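Local coordinates for 336aa long hypothetical dTDP-glucose 4,6-dehydratase (PDB 2HUN), which binds NAD(+) in a Rossmann-type fold and probably acts as a dTDP-glucose 4,6-dehydratase, removing water from the nucleotide sugar, at residues V32-K37 and P54-V59; S86-S91 and P147-S152; V224-L229 and L292-K297. One frame throughout, in Å; residues are numbered along the deposited sequence.

Contact 1 (V32-K37 and P54-V59); sequences VINIDK and PRYTFV. With NAD (nicotinamide-adenine-dinucleotide), chain C.
V32 opens a ladder of backbone hydrogen bonds in which 32-36 and 56-59 run parallel, their axes 4.6 Å apart at closest approach. V32 N donates to R55 O and V32 O receives T57 N; N34 repeats the pattern, its N bonding to T57 O and its O accepting V59 N at 2.7 Å, before D36 N reaches V59 O at 3.1 Å. V32 and N34 thus turn both N and O to 56-59, whereas I33 and I35 turn theirs to strand 5-9. I33 CG2 meets V59 CG2 at 3.8 Å, the two branches running abreast off one face of the sheet. On the other face Y56 CE1 lies 3.7 Å from N34 CB, and F58 CE1 3.9 Å from D36 CB. The D36 carboxylate grips the adenosine ribose of NAD: OD1 accepts O2B at 2.6 Å and OD2 accepts O3B. M12 N and L38 N position the same carboxylate. K37 CG sits between backbone N and carbonyl carbon (chi1 74°), and the extended chain beyond it lies along the adenine, K37 CD 3.1 Å from NAD C5A. Helix 14-26 packs over V32, N34 and Y56; helix 66-74 covers I35 and V59.

Contact 2 (S86-S91 and P147-S152); sequences SHVDRS and PSSPYS. With NAD (nicotinamide-adenine-dinucleotide), chain C.
The nicotinamide-ribose side of the NAD pocket is where S86 and Y151 meet, in the Rossmann-type domain of an enzyme whose Y151 and K155 follow the YxxxK pattern of the extended short-chain dehydrogenases. The tyrosine ring lies against the S86 backbone and CB: Y151 CE1 is 3.3 Å from S86 CA, and S86 O stands 4.0 Å above the ring plane, over its centre. With CG anti to the backbone N (chi1 159°), the ring reaches from helix 150-168 to S86. The V88 side chain runs about perpendicular to that of Y151, its CG2 4.1 Å from Y151 CD2. Further from the cofactor, S91 OG lies 3.4 Å from Y151 CB, and P150 CG rests 3.3 Å from S91 O. Both segments are helix starts. H87 caps 88-93 by accepting R90 N on ND1, near its ring plane, whereas S149 and S152 form a capping box at the head of 150-168. S91 OG turns back to donate to V88 O. F98 and N102 of helix 96-116 also touch Y151, and P150 packs on T168 of the second subunit. NAD O2D lies at the edge of the Y151 ring, near its plane, hydrogen-bonded to Y151 OH at 2.7 Å.

Contact 3 (V224-L229 and L292-K297); sequences VRAIEL and LKWRPK
A226 and W294 join helix 220-233 to the loop between helices 286-292 and 300-313, a piece of helix-against-loop packing outside the NAD pocket of this Rossmann-type enzyme. The aromatic contact is a CH-pi interaction: A226 CB sits over the five-membered ring of W294, 3.8 Å from its centroid and 18° off the normal. W294 CG lies anti to the backbone N (chi1 176°), which swings the indole across to the helix; P296 N lies near the other face, towards its margin. W294 NE1 makes a weak hydrogen bond to D222 O one turn earlier in the helix, and I242 of strand 239-242 touches both A226 and W294.

Apolar contacts gather round L229. Its CD2 approaches the W294 ring near its plane, at the edge, and comes within 3.7 Å of W294 CB. The same methyl lies 3.9 Å from L292 CB, where the L229 and L292 side chains run antiparallel past one another. Separately, L229 CD2 closely approaches the carbonyl oxygen L292 O, at 3.2 Å. K293, with positive phi, ends helix 286-292.

Between the charged side chains, K297 lays its aliphatic chain on the flat R225 guanidinium, which is held by a salt bridge from NH2 to E221. K297 CD lies over one face, 3.4 Å from R225 NE.

Overall arrangement
Contacts 1 and 2 address different parts of one NAD molecule: 32-37 receives the adenosine end, while Y151 of 147-152 binds the nicotinamide ribose and S86 lies nearest the diphosphate. Their centres are 28 Å apart and their nearest atoms about 7 Å; the two do not touch, but both contact the NAD that runs between them. D62, I15, G39, K155 and N181 supply further hydrogen bonds to it. Contact 3 stands away from the dinucleotide, with the side chain of A226 about 12 Å from NAD; its centre lies 24 Å from that of contact 1 and 27 Å from that of contact 2, on the opposite side of the chain's centre from contact 2. The three follow one another along the chain.

Contact 1 (V32-K37 and P54-V59)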
loop_
_atom_site.group_PDB
_atom_site.type_symbol
_atom_site.label_atom_id
_atom_site.label_comp_id
_atom_site.label_asym_id
_atom_site.label_seq_id
_atom_site.Cartn_x
_atom_site.Cartn_y
_atom_site.Cartn_z
ATOM N N VAL A 32 25.512 16.398 -1.979
ATOM C CA VAL A 32 24.694 15.420 -1.296
ATOM C C VAL A 32 24.551 15.652 0.203
ATOM O O VAL A 32 25.519 15.944 0.904
ATOM C CB VAL A 32 25.261 14.004 -1.497
ATOM C CG1 VAL A 32 24.567 13.030 -0.552
ATOM C CG2 VAL A 32 25.079 13.569 -2.949
ATOM N N ILE A 33 23.322 15.533 0.680
ATOM C CA ILE A 33 23.035 15.636 2.093
ATOM C C ILE A 33 22.472 14.263 2.396
ATOM O O ILE A 33 21.454 13.872 1.826
ATOM C CB ILE A 33 21.955 16.669 2.418
ATOM C CG1 ILE A 33 22.459 18.079 2.115
ATOM C CG2 ILE A 33 21.559 16.534 3.880
ATOM C CD1 ILE A 33 21.396 19.147 2.292
ATOM N N ASN A 34 23.144 13.531 3.273
ATOM C CA ASN A 34 22.724 12.193 3.646
ATOM C C ASN A 34 22.057 12.188 5.011
ATOM O O ASN A 34 22.682 12.520 6.016
ATOM C CB ASN A 34 23.948 11.253 3.629
ATOM C CG ASN A 34 23.686 9.920 4.305
ATOM O OD1 ASN A 34 22.545 9.498 4.453
ATOM N ND2 ASN A 34 24.759 9.237 4.702
ATOM N N ILE A 35 20.776 11.835 5.046
ATOM C CA ILE A 35 20.065 11.769 6.309
ATOM C C ILE A 35 19.885 10.290 6.607
ATOM O O ILE A 35 19.310 9.545 5.817
ATOM C CB ILE A 35 18.694 12.500 6.248
ATOM C CG1 ILE A 35 17.978 12.358 7.591
ATOM C CG2 ILE A 35 17.844 11.956 5.107
ATOM C CD1 ILE A 35 16.698 13.163 7.701
ATOM N N ASP A 36 20.432 9.867 7.738
ATOM C CA ASP A 36 20.367 8.482 8.145
ATOM C C ASP A 36 20.291 8.504 9.646
ATOM O O ASP A 36 20.952 9.279 10.322
ATOM C CB ASP A 36 21.614 7.723 7.688
ATOM C CG ASP A 36 21.406 6.214 7.649
ATOM O OD1 ASP A 36 21.236 5.594 8.714
ATOM O OD2 ASP A 36 21.413 5.646 6.534
ATOM N N LYS A 37 19.472 7.610 10.146
ATOM C CA LYS A 37 19.196 7.482 11.541
ATOM C C LYS A 37 20.252 6.634 12.280
ATOM O O LYS A 37 20.312 6.608 13.515
ATOM C CB LYS A 37 17.790 6.896 11.604
ATOM C CG LYS A 37 17.639 5.410 11.248
ATOM C CD LYS A 37 16.214 4.888 11.586
ATOM C CE LYS A 37 16.170 3.356 11.678
ATOM N NZ LYS A 37 14.807 2.797 11.941
ATOM N N PRO A 54 33.731 18.590 0.694
ATOM C CA PRO A 54 32.820 19.733 0.831
ATOM C C PRO A 54 31.426 19.571 0.217
ATOM O O PRO A 54 30.468 20.208 0.656
ATOM C CB PRO A 54 33.610 20.879 0.194
ATOM C CG PRO A 54 34.439 20.181 -0.836
ATOM C CD PRO A 54 34.927 18.969 -0.076
ATOM N N ARG A 55 31.310 18.721 -0.793
ATOM C CA ARG A 55 30.026 18.512 -1.454
ATOM C C ARG A 55 29.120 17.547 -0.693
ATOM O O ARG A 55 27.964 17.347 -1.070
ATOM C CB ARG A 55 30.250 17.979 -2.868
ATOM C CG ARG A 55 31.041 18.897 -3.775
ATOM C CD ARG A 55 31.335 18.185 -5.075
ATOM N NE ARG A 55 32.083 16.958 -4.823
ATOM C CZ ARG A 55 32.211 15.964 -5.693
ATOM N NH1 ARG A 55 31.638 16.044 -6.884
ATOM N NH2 ARG A 55 32.915 14.888 -5.371
ATOM N N TYR A 56 29.642 16.960 0.381
ATOM C CA TYR A 56 28.886 16.000 1.183
ATOM C C TYR A 56 28.570 16.517 2.590
ATOM O O TYR A 56 29.403 17.139 3.235
ATOM C CB TYR A 56 29.670 14.681 1.276
ATOM C CG TYR A 56 29.042 13.638 2.178
ATOM C CD1 TYR A 56 28.072 12.758 1.700
ATOM C CD2 TYR A 56 29.409 13.544 3.520
ATOM C CE1 TYR A 56 27.486 11.807 2.538
ATOM C CE2 TYR A 56 28.830 12.604 4.364
ATOM C CZ TYR A 56 27.872 11.739 3.870
ATOM O OH TYR A 56 27.309 10.809 4.712
ATOM N N THR A 57 27.352 16.262 3.052
ATOM C CA THR A 57 26.929 16.680 4.387
ATOM C C THR A 57 26.103 15.555 4.986
ATOM O O THR A 57 25.172 15.063 4.346
ATOM C CB THR A 57 26.026 17.929 4.349
ATOM O OG1 THR A 57 26.631 18.941 3.544
ATOM C CG2 THR A 57 25.820 18.472 5.754
ATOM N N PHE A 58 26.442 15.143 6.202
ATOM C CA PHE A 58 25.695 14.086 6.867
ATOM C C PHE A 58 24.797 14.643 7.958
ATOM O O PHE A 58 25.228 15.436 8.801
ATOM C CB PHE A 58 26.625 13.043 7.484
ATOM C CG PHE A 58 25.917 12.082 8.402
ATOM C CD1 PHE A 58 24.821 11.350 7.956
ATOM C CD2 PHE A 58 26.329 11.928 9.721
ATOM C CE1 PHE A 58 24.142 10.485 8.809
ATOM C CE2 PHE A 58 25.658 11.063 10.585
ATOM C CZ PHE A 58 24.562 10.341 10.128
ATOM N N VAL A 59 23.539 14.219 7.931
ATOM C CA VAL A 59 22.568 14.645 8.920
ATOM C C VAL A 59 21.969 13.421 9.592
ATOM O O VAL A 59 21.270 12.623 8.958
ATOM C CB VAL A 59 21.426 15.476 8.287
ATOM C CG1 VAL A 59 20.395 15.835 9.355
ATOM C CG2 VAL A 59 21.992 16.745 7.652
HETATM P PA NAD C . 20.247 -1.206 4.622
HETATM O O1A NAD C . 19.543 -1.922 5.698
HETATM O O2A NAD C . 21.662 -1.554 4.310
HETATM O O5B NAD C . 20.216 0.354 4.995
HETATM C C5B NAD C . 19.011 1.076 5.286
HETATM C C4B NAD C . 19.504 2.466 5.708
HETATM O O4B NAD C . 18.386 3.332 5.985
HETATM C C3B NAD C . 20.349 2.392 7.012
HETATM O O3B NAD C . 21.543 3.181 6.880
HETATM C C2B NAD C . 19.363 2.872 8.092
HETATM O O2B NAD C . 19.936 3.453 9.264
HETATM C C1B NAD C . 18.483 3.847 7.309
HETATM N N9A NAD C . 17.119 4.008 7.859
HETATM C C8A NAD C . 16.210 3.054 8.133
HETATM N N7A NAD C . 15.106 3.623 8.615
HETATM C C5A NAD C . 15.293 4.939 8.654
HETATM C C6A NAD C . 14.508 6.053 9.063
HETATM N N6A NAD C . 13.278 5.939 9.545
HETATM N N1A NAD C . 15.095 7.335 8.942
HETATM C C2A NAD C . 16.398 7.478 8.441
HETATM N N3A NAD C . 17.137 6.428 8.060
HETATM C C4A NAD C . 16.587 5.191 8.166
HETATM O O3 NAD C . 19.435 -1.597 3.313
HETATM P PN NAD C . 19.558 -1.316 1.760
HETATM O O1N NAD C . 19.670 -2.696 1.205
HETATM O O2N NAD C . 20.692 -0.424 1.442
HETATM O O5D NAD C . 18.098 -0.777 1.321
HETATM C C5D NAD C . 17.867 0.475 0.669
HETATM C C4D NAD C . 16.459 0.449 0.022
HETATM O O4D NAD C . 16.435 -0.433 -1.112
HETATM C C3D NAD C . 15.368 -0.006 1.000
HETATM O O3D NAD C . 14.214 0.860 0.833
HETATM C C2D NAD C . 15.072 -1.465 0.555
HETATM O O2D NAD C . 13.712 -1.801 0.849
HETATM C C1D NAD C . 15.384 -1.402 -0.931
HETATM N N1N NAD C . 15.805 -2.682 -1.538
HETATM C C2N NAD C . 17.048 -3.319 -1.206
HETATM C C3N NAD C . 17.380 -4.530 -1.838
HETATM C C7N NAD C . 18.706 -5.266 -1.538
HETATM O O7N NAD C . 19.026 -6.227 -2.248
HETATM N N7N NAD C . 19.478 -4.846 -0.543
HETATM C C4N NAD C . 16.496 -5.107 -2.785
HETATM C C5N NAD C . 15.278 -4.466 -3.097
HETATM C C6N NAD C . 14.921 -3.254 -2.483
HETATM O O HOH W 1 26.135 18.762 1.137
#

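Contact 2 (S86-S91 and P147-S152)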
loop_
_atom_site.group_PDB
_atom_site.type_symbol
_atom_site.label_atom_id
_atom_site.label_comp_id
_atom_site.label_asym_id
_atom_site.label_seq_id
_atom_site.Cartn_x
_atom_site.Cartn_y
_atom_site.Cartn_z
ATOM N N SER A 86 14.363 -3.235 6.625
ATOM C CA SER A 86 14.146 -4.324 5.667
ATOM C C SER A 86 14.402 -5.759 6.098
ATOM O O SER A 86 14.508 -6.648 5.254
ATOM C CB SER A 86 14.986 -4.059 4.418
ATOM O OG SER A 86 16.363 -4.023 4.756
ATOM N N HIS A 87 14.492 -5.994 7.399
ATOM C CA HIS A 87 14.758 -7.339 7.891
ATOM C C HIS A 87 13.461 -8.126 8.062
ATOM O O HIS A 87 12.769 -7.976 9.065
ATOM C CB HIS A 87 15.486 -7.251 9.229
ATOM C CG HIS A 87 16.056 -8.547 9.692
ATOM N ND1 HIS A 87 15.274 -9.573 10.189
ATOM C CD2 HIS A 87 17.330 -8.980 9.770
ATOM C CE1 HIS A 87 16.055 -10.575 10.555
ATOM N NE2 HIS A 87 17.308 -10.239 10.314
ATOM N N VAL A 88 13.153 -8.985 7.090
ATOM C CA VAL A 88 11.929 -9.775 7.113
ATOM C C VAL A 88 11.578 -10.395 8.466
ATOM O O VAL A 88 10.566 -10.034 9.055
ATOM C CB VAL A 88 11.966 -10.884 6.040
ATOM C CG1 VAL A 88 10.660 -11.660 6.056
ATOM C CG2 VAL A 88 12.183 -10.262 4.668
ATOM N N ASP A 89 12.395 -11.321 8.967
ATOM C CA ASP A 89 12.086 -11.955 10.249
ATOM C C ASP A 89 11.836 -10.936 11.348
ATOM O O ASP A 89 10.987 -11.142 12.214
ATOM C CB ASP A 89 13.200 -12.917 10.671
ATOM C CG ASP A 89 13.257 -14.148 9.798
ATOM O OD1 ASP A 89 12.184 -14.604 9.352
ATOM O OD2 ASP A 89 14.366 -14.667 9.566
ATOM N N ARG A 90 12.580 -9.838 11.317
ATOM C CA ARG A 90 12.391 -8.789 12.308
ATOM C C ARG A 90 11.025 -8.119 12.111
ATOM O O ARG A 90 10.413 -7.659 13.079
ATOM C CB ARG A 90 13.515 -7.751 12.203
ATOM C CG ARG A 90 14.730 -8.070 13.073
ATOM C CD ARG A 90 15.964 -7.270 12.671
ATOM N NE ARG A 90 15.722 -5.844 12.535
ATOM C CZ ARG A 90 15.746 -5.002 13.558
ATOM N NH1 ARG A 90 16.006 -5.462 14.774
ATOM N NH2 ARG A 90 15.510 -3.710 13.367
ATOM N N SER A 91 10.542 -8.075 10.865
ATOM C CA SER A 91 9.245 -7.447 10.583
ATOM C C SER A 91 8.095 -8.318 11.082
ATOM O O SER A 91 7.030 -7.815 11.426
ATOM C CB SER A 91 9.085 -7.157 9.074
ATOM O OG SER A 91 8.844 -8.325 8.306
ATOM N N PRO A 147 2.083 -8.577 -0.975
ATOM C CA PRO A 147 3.140 -8.690 0.036
ATOM C C PRO A 147 2.870 -9.845 1.000
ATOM O O PRO A 147 1.736 -10.042 1.428
ATOM C CB PRO A 147 3.096 -7.332 0.727
ATOM C CG PRO A 147 1.628 -6.975 0.657
ATOM C CD PRO A 147 1.291 -7.348 -0.776
ATOM N N SER A 148 3.908 -10.609 1.334
ATOM C CA SER A 148 3.738 -11.746 2.234
ATOM C C SER A 148 4.349 -11.546 3.615
ATOM O O SER A 148 4.352 -12.465 4.421
ATOM C CB SER A 148 4.320 -13.020 1.605
ATOM O OG SER A 148 5.727 -12.933 1.488
ATOM N N SER A 149 4.864 -10.352 3.891
ATOM C CA SER A 149 5.445 -10.069 5.205
ATOM C C SER A 149 5.159 -8.626 5.589
ATOM O O SER A 149 4.832 -7.809 4.733
ATOM C CB SER A 149 6.963 -10.303 5.195
ATOM O OG SER A 149 7.649 -9.291 4.467
ATOM N N PRO A 150 5.266 -8.294 6.887
ATOM C CA PRO A 150 5.006 -6.912 7.296
ATOM C C PRO A 150 5.991 -5.980 6.605
ATOM O O PRO A 150 5.676 -4.828 6.304
ATOM C CB PRO A 150 5.205 -6.956 8.812
ATOM C CG PRO A 150 4.741 -8.342 9.159
ATOM C CD PRO A 150 5.398 -9.173 8.063
ATOM N N TYR A 151 7.193 -6.482 6.356
ATOM C CA TYR A 151 8.192 -5.672 5.685
ATOM C C TYR A 151 7.721 -5.277 4.283
ATOM O O TYR A 151 7.686 -4.093 3.946
ATOM C CB TYR A 151 9.523 -6.426 5.569
ATOM C CG TYR A 151 10.427 -5.886 4.478
ATOM C CD1 TYR A 151 10.923 -4.584 4.537
ATOM C CD2 TYR A 151 10.755 -6.665 3.365
ATOM C CE1 TYR A 151 11.721 -4.064 3.515
ATOM C CE2 TYR A 151 11.559 -6.154 2.334
ATOM C CZ TYR A 151 12.036 -4.853 2.418
ATOM O OH TYR A 151 12.844 -4.334 1.423
ATOM N N SER A 152 7.367 -6.269 3.467
ATOM C CA SER A 152 6.942 -5.980 2.103
ATOM C C SER A 152 5.573 -5.299 2.071
ATOM O O SER A 152 5.278 -4.532 1.159
ATOM C CB SER A 152 6.946 -7.260 1.240
ATOM O OG SER A 152 6.072 -8.257 1.744
HETATM P PA NAD C . 20.247 -1.206 4.622
HETATM O O1A NAD C . 19.543 -1.922 5.698
HETATM O O2A NAD C . 21.662 -1.554 4.310
HETATM O O5B NAD C . 20.216 0.354 4.995
HETATM C C5B NAD C . 19.011 1.076 5.286
HETATM C C4B NAD C . 19.504 2.466 5.708
HETATM O O4B NAD C . 18.386 3.332 5.985
HETATM C C3B NAD C . 20.349 2.392 7.012
HETATM O O3B NAD C . 21.543 3.181 6.880
HETATM C C2B NAD C . 19.363 2.872 8.092
HETATM O O2B NAD C . 19.936 3.453 9.264
HETATM C C1B NAD C . 18.483 3.847 7.309
HETATM N N9A NAD C . 17.119 4.008 7.859
HETATM C C8A NAD C . 16.210 3.054 8.133
HETATM N N7A NAD C . 15.106 3.623 8.615
HETATM C C5A NAD C . 15.293 4.939 8.654
HETATM C C6A NAD C . 14.508 6.053 9.063
HETATM N N6A NAD C . 13.278 5.939 9.545
HETATM N N1A NAD C . 15.095 7.335 8.942
HETATM C C2A NAD C . 16.398 7.478 8.441
HETATM N N3A NAD C . 17.137 6.428 8.060
HETATM C C4A NAD C . 16.587 5.191 8.166
HETATM O O3 NAD C . 19.435 -1.597 3.313
HETATM P PN NAD C . 19.558 -1.316 1.760
HETATM O O1N NAD C . 19.670 -2.696 1.205
HETATM O O2N NAD C . 20.692 -0.424 1.442
HETATM O O5D NAD C . 18.098 -0.777 1.321
HETATM C C5D NAD C . 17.867 0.475 0.669
HETATM C C4D NAD C . 16.459 0.449 0.022
HETATM O O4D NAD C . 16.435 -0.433 -1.112
HETATM C C3D NAD C . 15.368 -0.006 1.000
HETATM O O3D NAD C . 14.214 0.860 0.833
HETATM C C2D NAD C . 15.072 -1.465 0.555
HETATM O O2D NAD C . 13.712 -1.801 0.849
HETATM C C1D NAD C . 15.384 -1.402 -0.931
HETATM N N1N NAD C . 15.805 -2.682 -1.538
HETATM C C2N NAD C . 17.048 -3.319 -1.206
HETATM C C3N NAD C . 17.380 -4.530 -1.838
HETATM C C7N NAD C . 18.706 -5.266 -1.538
HETATM O O7N NAD C . 19.026 -6.227 -2.248
HETATM N N7N NAD C . 19.478 -4.846 -0.543
HETATM C C4N NAD C . 16.496 -5.107 -2.785
HETATM C C5N NAD C . 15.278 -4.466 -3.097
HETATM C C6N NAD C . 14.921 -3.254 -2.483
#

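Contact 3 (V224-L229 and L292-K297)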
loop_
_atom_site.group_PDB
_atom_site.type_symbol
_atom_site.label_atom_id
_atom_site.label_comp_id
_atom_site.label_asym_id
_atom_site.label_seq_id
_atom_site.Cartn_x
_atom_site.Cartn_y
_atom_site.Cartn_z
ATOM N N VAL A 224 22.296 1.392 -9.051
ATOM C CA VAL A 224 22.631 2.806 -8.893
ATOM C C VAL A 224 22.480 3.568 -10.207
ATOM O O VAL A 224 21.914 4.661 -10.234
ATOM C CB VAL A 224 24.081 2.968 -8.359
ATOM C CG1 VAL A 224 24.585 4.373 -8.620
ATOM C CG2 VAL A 224 24.112 2.691 -6.855
ATOM N N ARG A 225 22.981 2.987 -11.294
ATOM C CA ARG A 225 22.889 3.622 -12.604
ATOM C C ARG A 225 21.431 3.782 -13.015
ATOM O O ARG A 225 21.050 4.804 -13.605
ATOM C CB ARG A 225 23.660 2.802 -13.647
ATOM C CG ARG A 225 25.182 2.935 -13.516
ATOM C CD ARG A 225 25.935 1.915 -14.368
ATOM N NE ARG A 225 27.387 2.013 -14.194
ATOM C CZ ARG A 225 28.156 2.949 -14.748
ATOM N NH1 ARG A 225 27.619 3.883 -15.526
ATOM N NH2 ARG A 225 29.463 2.966 -14.514
ATOM N N ALA A 226 20.618 2.774 -12.697
ATOM C CA ALA A 226 19.195 2.817 -13.008
ATOM C C ALA A 226 18.522 3.944 -12.220
ATOM O O ALA A 226 17.744 4.710 -12.778
ATOM C CB ALA A 226 18.539 1.477 -12.669
ATOM N N ILE A 227 18.812 4.040 -10.925
ATOM C CA ILE A 227 18.223 5.093 -10.101
ATOM C C ILE A 227 18.581 6.466 -10.678
ATOM O O ILE A 227 17.726 7.351 -10.784
ATOM C CB ILE A 227 18.719 5.008 -8.632
ATOM C CG1 ILE A 227 18.208 3.715 -7.986
ATOM C CG2 ILE A 227 18.248 6.237 -7.847
ATOM C CD1 ILE A 227 18.616 3.514 -6.525
ATOM N N GLU A 228 19.845 6.637 -11.052
ATOM C CA GLU A 228 20.307 7.896 -11.628
ATOM C C GLU A 228 19.472 8.230 -12.856
ATOM O O GLU A 228 18.987 9.355 -13.010
ATOM C CB GLU A 228 21.784 7.795 -12.035
ATOM C CG GLU A 228 22.283 8.983 -12.868
ATOM C CD GLU A 228 23.752 8.881 -13.262
ATOM O OE1 GLU A 228 24.188 7.796 -13.705
ATOM O OE2 GLU A 228 24.470 9.895 -13.145
ATOM N N LEU A 229 19.310 7.236 -13.726
ATOM C CA LEU A 229 18.552 7.391 -14.954
ATOM C C LEU A 229 17.106 7.781 -14.658
ATOM O O LEU A 229 16.558 8.678 -15.296
ATOM C CB LEU A 229 18.597 6.078 -15.745
ATOM C CG LEU A 229 18.470 6.163 -17.262
ATOM C CD1 LEU A 229 19.452 7.191 -17.813
ATOM C CD2 LEU A 229 18.758 4.787 -17.858
ATOM N N LEU A 292 13.666 4.467 -20.810
ATOM C CA LEU A 292 14.905 5.130 -20.426
ATOM C C LEU A 292 16.178 4.498 -20.976
ATOM O O LEU A 292 17.281 4.964 -20.681
ATOM C CB LEU A 292 14.985 5.209 -18.902
ATOM C CG LEU A 292 13.712 5.662 -18.184
ATOM C CD1 LEU A 292 14.010 5.869 -16.698
ATOM C CD2 LEU A 292 13.184 6.940 -18.810
ATOM N N LYS A 293 16.031 3.440 -21.767
ATOM C CA LYS A 293 17.179 2.760 -22.359
ATOM C C LYS A 293 18.160 2.180 -21.346
ATOM O O LYS A 293 19.352 2.068 -21.629
ATOM C CB LYS A 293 17.933 3.703 -23.303
ATOM C CG LYS A 293 17.267 3.892 -24.653
ATOM C CD LYS A 293 15.873 4.456 -24.504
ATOM C CE LYS A 293 15.152 4.587 -25.841
ATOM N NZ LYS A 293 13.805 5.195 -25.614
ATOM N N TRP A 294 17.668 1.805 -20.169
ATOM C CA TRP A 294 18.537 1.216 -19.158
ATOM C C TRP A 294 18.876 -0.239 -19.479
ATOM O O TRP A 294 17.991 -1.028 -19.805
ATOM C CB TRP A 294 17.889 1.242 -17.775
ATOM C CG TRP A 294 18.751 0.539 -16.755
ATOM C CD1 TRP A 294 19.899 1.013 -16.188
ATOM C CD2 TRP A 294 18.568 -0.787 -16.241
ATOM N NE1 TRP A 294 20.446 0.063 -15.355
ATOM C CE2 TRP A 294 19.648 -1.050 -15.369
ATOM C CE3 TRP A 294 17.597 -1.780 -16.435
ATOM C CZ2 TRP A 294 19.785 -2.265 -14.691
ATOM C CZ3 TRP A 294 17.734 -2.987 -15.761
ATOM C CH2 TRP A 294 18.821 -3.218 -14.898
ATOM N N ARG A 295 20.155 -0.584 -19.359
ATOM C CA ARG A 295 20.642 -1.945 -19.585
ATOM C C ARG A 295 21.720 -2.222 -18.529
ATOM O O ARG A 295 22.442 -1.311 -18.116
ATOM C CB ARG A 295 21.296 -2.078 -20.968
ATOM C CG ARG A 295 20.421 -1.744 -22.175
ATOM C CD ARG A 295 19.579 -2.930 -22.620
ATOM N NE ARG A 295 18.878 -2.642 -23.874
ATOM C CZ ARG A 295 18.065 -3.492 -24.486
ATOM N NH1 ARG A 295 17.848 -4.691 -23.960
ATOM N NH2 ARG A 295 17.464 -3.142 -25.617
ATOM N N PRO A 296 21.839 -3.477 -18.068
ATOM C CA PRO A 296 22.887 -3.727 -17.071
ATOM C C PRO A 296 24.238 -3.503 -17.749
ATOM O O PRO A 296 24.413 -3.849 -18.926
ATOM C CB PRO A 296 22.666 -5.188 -16.693
ATOM C CG PRO A 296 21.181 -5.346 -16.858
ATOM C CD PRO A 296 20.930 -4.632 -18.172
ATOM N N LYS A 297 25.182 -2.919 -17.019
ATOM C CA LYS A 297 26.513 -2.651 -17.570
ATOM C C LYS A 297 27.460 -3.828 -17.329
ATOM O O LYS A 297 28.432 -4.022 -18.057
ATOM C CB LYS A 297 27.093 -1.382 -16.930
ATOM C CG LYS A 297 28.542 -1.086 -17.298
ATOM C CD LYS A 297 29.067 0.135 -16.543
ATOM C CE LYS A 297 30.534 0.407 -16.864
ATOM N NZ LYS A 297 30.735 0.701 -18.315
#